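Local coordinates for protein haloacid dehalogenase (Pseudomonas aeruginosa, PDB 3UMC) that probably hydrolyses the carbon-halogen bond of L-2-haloacids to release halide, at residues W64-Q67 against Y68-A71; T113-W116 against H117-R120. All coordinates share one frame; numbering follows the deposited sequence.

Interaction 1: residues W64-Q67 against Y68-A71; sequences WRQQ and YKPA
Tyr68 swings its ring back along the chain toward Arg65, one face lying over the Arg65 carbonyl oxygen. Its CG sits between its own N and C (chi1 66°), a conformation that folds the ring over the preceding turn, with CD1 3.7 Å from Trp64 O. Arg65 crosses the phenol end at a slant: CG trans to N, then a bend at chi2 (53°) and an extended remainder bring NH1 3.0 Å from Tyr68 OH. The guanidinium and ring planes stand 85° apart, and the angle is too poor for a hydrogen bond; NE bonds weakly to Tyr222 OH. Water 1 bridges Tyr68 OH (2.6 Å) to the Arg65 backbone O, to which it donates at 3.3 Å, and lies over one guanidinium face toward its rim. Lys69, bent at three successive torsions, curls its CE to 3.3 Å from Arg65 O, while its NZ lies 3.4 Å from Gln66 NE2, two donors merely side by side. Trp36 makes a cation-pi contact with Arg65; the His89 ring meets Tyr68, and its backbone oxygen accepts from Trp64 NE1. These i to i+3 side-chain pairs, with i to i+4 contacts onto backbone carbonyls, mark the junction of helices 57-67 and 69-76.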
loop_
_atom_site.group_PDB
_atom_site.type_symbol
_atom_site.label_atom_id
_atom_site.label_comp_id
_atom_site.label_asym_id
_atom_site.label_seq_id
_atom_site.Cartn_x
_atom_site.Cartn_y
_atom_site.Cartn_z
ATOM N N TRP A 64 13.486 24.682 -6.020
ATOM C CA TRP A 64 13.333 23.630 -5.010
ATOM C C TRP A 64 13.367 22.250 -5.679
ATOM O O TRP A 64 14.070 21.336 -5.242
ATOM C CB TRP A 64 12.021 23.816 -4.280
ATOM C CG TRP A 64 11.901 23.136 -2.964
ATOM C CD1 TRP A 64 12.814 22.322 -2.348
ATOM C CD2 TRP A 64 10.790 23.197 -2.120
ATOM N NE1 TRP A 64 12.335 21.914 -1.126
ATOM C CE2 TRP A 64 11.079 22.419 -0.978
ATOM C CE3 TRP A 64 9.571 23.835 -2.202
ATOM C CZ2 TRP A 64 10.189 22.271 0.040
ATOM C CZ3 TRP A 64 8.699 23.686 -1.204
ATOM C CH2 TRP A 64 8.993 22.933 -0.085
ATOM N N ARG A 65 12.661 22.151 -6.795
ATOM C CA ARG A 65 12.565 20.915 -7.537
ATOM C C ARG A 65 13.922 20.433 -8.011
ATOM O O ARG A 65 14.107 19.238 -8.226
ATOM C CB ARG A 65 11.586 21.074 -8.723
ATOM C CG ARG A 65 11.396 19.815 -9.596
ATOM C CD ARG A 65 11.025 18.603 -8.774
ATOM N NE ARG A 65 10.597 17.465 -9.582
ATOM C CZ ARG A 65 10.146 16.325 -9.078
ATOM N NH1 ARG A 65 10.108 16.132 -7.766
ATOM N NH2 ARG A 65 9.770 15.344 -9.884
ATOM N N GLN A 66 14.872 21.341 -8.175
ATOM C CA GLN A 66 16.233 20.953 -8.597
ATOM C C GLN A 66 17.282 20.837 -7.482
ATOM O O GLN A 66 18.328 20.232 -7.700
ATOM C CB GLN A 66 16.739 21.955 -9.634
ATOM C CG GLN A 66 15.881 22.041 -10.874
ATOM C CD GLN A 66 15.712 20.698 -11.547
ATOM O OE1 GLN A 66 14.611 20.350 -11.998
ATOM N NE2 GLN A 66 16.809 19.918 -11.610
ATOM N N GLN A 67 17.012 21.425 -6.322
ATOM C CA GLN A 67 18.055 21.715 -5.304
ATOM C C GLN A 67 18.539 20.483 -4.560
ATOM O O GLN A 67 19.726 20.418 -4.123
ATOM C CB GLN A 67 17.531 22.731 -4.280
ATOM C CG GLN A 67 18.480 23.131 -3.132
ATOM C CD GLN A 67 19.409 24.332 -3.426
ATOM O OE1 GLN A 67 19.336 24.988 -4.484
ATOM N NE2 GLN A 67 20.283 24.626 -2.456
ATOM N N TYR A 68 17.637 19.504 -4.422
ATOM C CA TYR A 68 17.928 18.325 -3.608
ATOM C C TYR A 68 18.689 17.221 -4.344
ATOM O O TYR A 68 19.215 16.278 -3.699
ATOM C CB TYR A 68 16.643 17.809 -2.921
ATOM C CG TYR A 68 15.561 17.264 -3.834
ATOM C CD1 TYR A 68 14.296 17.870 -3.908
ATOM C CD2 TYR A 68 15.798 16.131 -4.615
ATOM C CE1 TYR A 68 13.293 17.338 -4.738
ATOM C CE2 TYR A 68 14.827 15.608 -5.447
ATOM C CZ TYR A 68 13.571 16.200 -5.502
ATOM O OH TYR A 68 12.665 15.624 -6.332
ATOM N N LYS A 69 18.783 17.345 -5.671
ATOM C CA LYS A 69 19.395 16.274 -6.484
ATOM C C LYS A 69 20.796 15.919 -6.019
ATOM O O LYS A 69 20.988 14.811 -5.534
ATOM C CB LYS A 69 19.345 16.554 -7.990
ATOM C CG LYS A 69 18.394 15.571 -8.762
ATOM C CD LYS A 69 16.923 15.761 -8.432
ATOM C CE LYS A 69 16.327 16.996 -9.156
ATOM N NZ LYS A 69 15.912 16.796 -10.589
ATOM N N PRO A 70 21.778 16.852 -6.137
ATOM C CA PRO A 70 23.103 16.596 -5.490
ATOM C C PRO A 70 22.988 15.809 -4.175
ATOM O O PRO A 70 23.693 14.816 -4.008
ATOM C CB PRO A 70 23.665 18.006 -5.241
ATOM C CG PRO A 70 22.910 18.930 -6.268
ATOM C CD PRO A 70 21.793 18.098 -6.928
ATOM N N ALA A 71 22.081 16.233 -3.285
ATOM C CA ALA A 71 21.757 15.485 -2.036
ATOM C C ALA A 71 21.003 14.115 -2.238
ATOM O O ALA A 71 21.227 13.175 -1.469
ATOM C CB ALA A 71 21.006 16.410 -1.028
HETATM O O HOH W 1 13.258 16.127 -8.762
#

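Interaction 2: residues T113-W116 against H117-R120; sequences TGFW and HRLR
His117 folds back over Gly114, its imidazole CD2 3.5 Å from Gly114 CA and its CB 3.1 Å from Gly114 O. That same oxygen accepts the backbone bond from His117 N (3.0 Å), the donor lying 66° out of the carbonyl plane. The guanidinium of Arg118 also meets Gly114 O, with one face turned to it and NH1 3.3 Å away; the angle is too poor for a hydrogen bond. A bend at chi3 (-64°) after an extended chi2 returns the Arg118 chain to this carbonyl. The NH2 branch reaches Phe115 CD1 at 3.9 Å, guanidinium and ring planes almost perpendicular at 89°. Leu119 straddles two carbonyls: its CD1 packs on Trp116 O at 3.4 Å and its CD2 on Phe115 O, which takes a weak bond from Arg118 N. Gln43 grips Phe115 O through NE2 and, weakly, Arg118 NH2 through OE1. Asp151 bonds His117 ND1 and Asp86 its NE2, which probably fixes the rotation of the ring. Thr113 O lies in plane at the edge of the Trp116 indole, which stacks on His89. Phe115 meets Phe44 edge-to-face and, with Trp116 and Leu119, touches Leu40. The turn, 3-10 at 115-116, leads from helix 106-113 into strand 120-121, antiparallel to strand 34-35, and is flanked by helices 36-50, 85-99 and 146-156.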
loop_
_atom_site.group_PDB
_atom_site.type_symbol
_atom_site.label_atom_id
_atom_site.label_comp_id
_atom_site.label_asym_id
_atom_site.label_seq_id
_atom_site.Cartn_x
_atom_site.Cartn_y
_atom_site.Cartn_z
ATOM N N THR A 113 7.137 22.864 3.538
ATOM C CA THR A 113 7.516 21.509 3.218
ATOM C C THR A 113 6.350 20.570 2.900
ATOM O O THR A 113 6.518 19.635 2.102
ATOM C CB THR A 113 8.329 20.943 4.367
ATOM O OG1 THR A 113 9.545 21.678 4.419
ATOM C CG2 THR A 113 8.648 19.466 4.167
ATOM N N GLY A 114 5.199 20.813 3.523
ATOM C CA GLY A 114 4.000 19.993 3.371
ATOM C C GLY A 114 3.156 20.421 2.166
ATOM O O GLY A 114 2.073 19.870 1.891
ATOM N N PHE A 115 3.632 21.441 1.466
ATOM C CA PHE A 115 3.058 21.868 0.190
ATOM C C PHE A 115 3.017 20.731 -0.820
ATOM O O PHE A 115 2.079 20.598 -1.573
ATOM C CB PHE A 115 3.926 22.979 -0.402
ATOM C CG PHE A 115 3.620 24.353 0.131
ATOM C CD1 PHE A 115 2.771 24.552 1.222
ATOM C CD2 PHE A 115 4.189 25.483 -0.484
ATOM C CE1 PHE A 115 2.492 25.840 1.685
ATOM C CE2 PHE A 115 3.903 26.795 0.001
ATOM C CZ PHE A 115 3.056 26.945 1.065
ATOM N N TRP A 116 4.068 19.939 -0.798
ATOM C CA TRP A 116 4.190 18.791 -1.663
ATOM C C TRP A 116 3.220 17.695 -1.320
ATOM O O TRP A 116 3.239 16.725 -1.996
ATOM C CB TRP A 116 5.548 18.218 -1.523
ATOM C CG TRP A 116 6.577 19.068 -2.004
ATOM C CD1 TRP A 116 7.404 19.841 -1.255
ATOM C CD2 TRP A 116 7.026 19.169 -3.346
ATOM N NE1 TRP A 116 8.331 20.446 -2.058
ATOM C CE2 TRP A 116 8.116 20.056 -3.354
ATOM C CE3 TRP A 116 6.607 18.600 -4.554
ATOM C CZ2 TRP A 116 8.789 20.423 -4.530
ATOM C CZ3 TRP A 116 7.292 18.938 -5.722
ATOM C CH2 TRP A 116 8.366 19.855 -5.697
ATOM N N HIS A 117 2.365 17.867 -0.314
ATOM C CA HIS A 117 1.499 16.830 0.152
ATOM C C HIS A 117 0.110 17.023 -0.398
ATOM O O HIS A 117 -0.747 16.146 -0.281
ATOM C CB HIS A 117 1.487 16.834 1.695
ATOM C CG HIS A 117 2.765 16.334 2.331
ATOM N ND1 HIS A 117 2.766 15.367 3.315
ATOM C CD2 HIS A 117 4.059 16.669 2.139
ATOM C CE1 HIS A 117 4.009 15.120 3.695
ATOM N NE2 HIS A 117 4.819 15.894 2.996
ATOM N N ARG A 118 -0.110 18.156 -1.077
ATOM C CA ARG A 118 -1.433 18.485 -1.591
ATOM C C ARG A 118 -1.247 18.870 -3.035
ATOM O O ARG A 118 -0.823 19.995 -3.312
ATOM C CB ARG A 118 -2.006 19.641 -0.782
ATOM C CG ARG A 118 -2.379 19.220 0.667
ATOM C CD ARG A 118 -3.074 20.340 1.500
ATOM N NE ARG A 118 -2.130 21.430 1.682
ATOM C CZ ARG A 118 -1.088 21.408 2.511
ATOM N NH1 ARG A 118 -0.837 20.361 3.299
ATOM N NH2 ARG A 118 -0.288 22.456 2.564
ATOM N N LEU A 119 -1.494 17.945 -3.978
ATOM C CA LEU A 119 -1.160 18.242 -5.364
ATOM C C LEU A 119 -2.287 17.914 -6.287
ATOM O O LEU A 119 -2.837 16.833 -6.196
ATOM C CB LEU A 119 0.109 17.503 -5.818
ATOM C CG LEU A 119 1.255 17.567 -4.869
ATOM C CD1 LEU A 119 2.216 16.527 -5.222
ATOM C CD2 LEU A 119 1.947 19.006 -4.815
ATOM N N ARG A 120 -2.540 18.810 -7.252
ATOM C CA ARG A 120 -3.647 18.694 -8.112
ATOM C C ARG A 120 -3.373 17.621 -9.177
ATOM O O ARG A 120 -2.369 17.656 -9.838
ATOM C CB ARG A 120 -3.925 20.037 -8.795
ATOM C CG ARG A 120 -5.088 19.991 -9.837
ATOM C CD ARG A 120 -5.413 21.440 -10.545
ATOM N NE ARG A 120 -5.929 22.337 -9.511
ATOM C CZ ARG A 120 -5.229 23.280 -8.863
ATOM N NH1 ARG A 120 -5.830 23.954 -7.877
ATOM N NH2 ARG A 120 -3.952 23.574 -9.191
#

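Overall arrangement
Interaction 1 comes first along the chain, at the junction of helices 57-67 and 69-76; interaction 2 follows, between helix 106-113 and strand 120-121. Their centres are about 17 Å apart, yet they touch through the tryptophans: Trp64 CH2 lies 3.2 Å from Trp116 NE1, in an edge-to-face ring contact, and also packs on Thr113. Helix 85-99 borders both contacts, as does helix 36-50, through Trp36 at interaction 1 and Leu40 at interaction 2. Both lie outside the parallel six-strand sheet, interaction 2 on the way back toward it. Helix 57-67 thus packs on the end of helix 106-113 and the turn after it, consistent with the helical cap of L-2-haloacid dehalogenases.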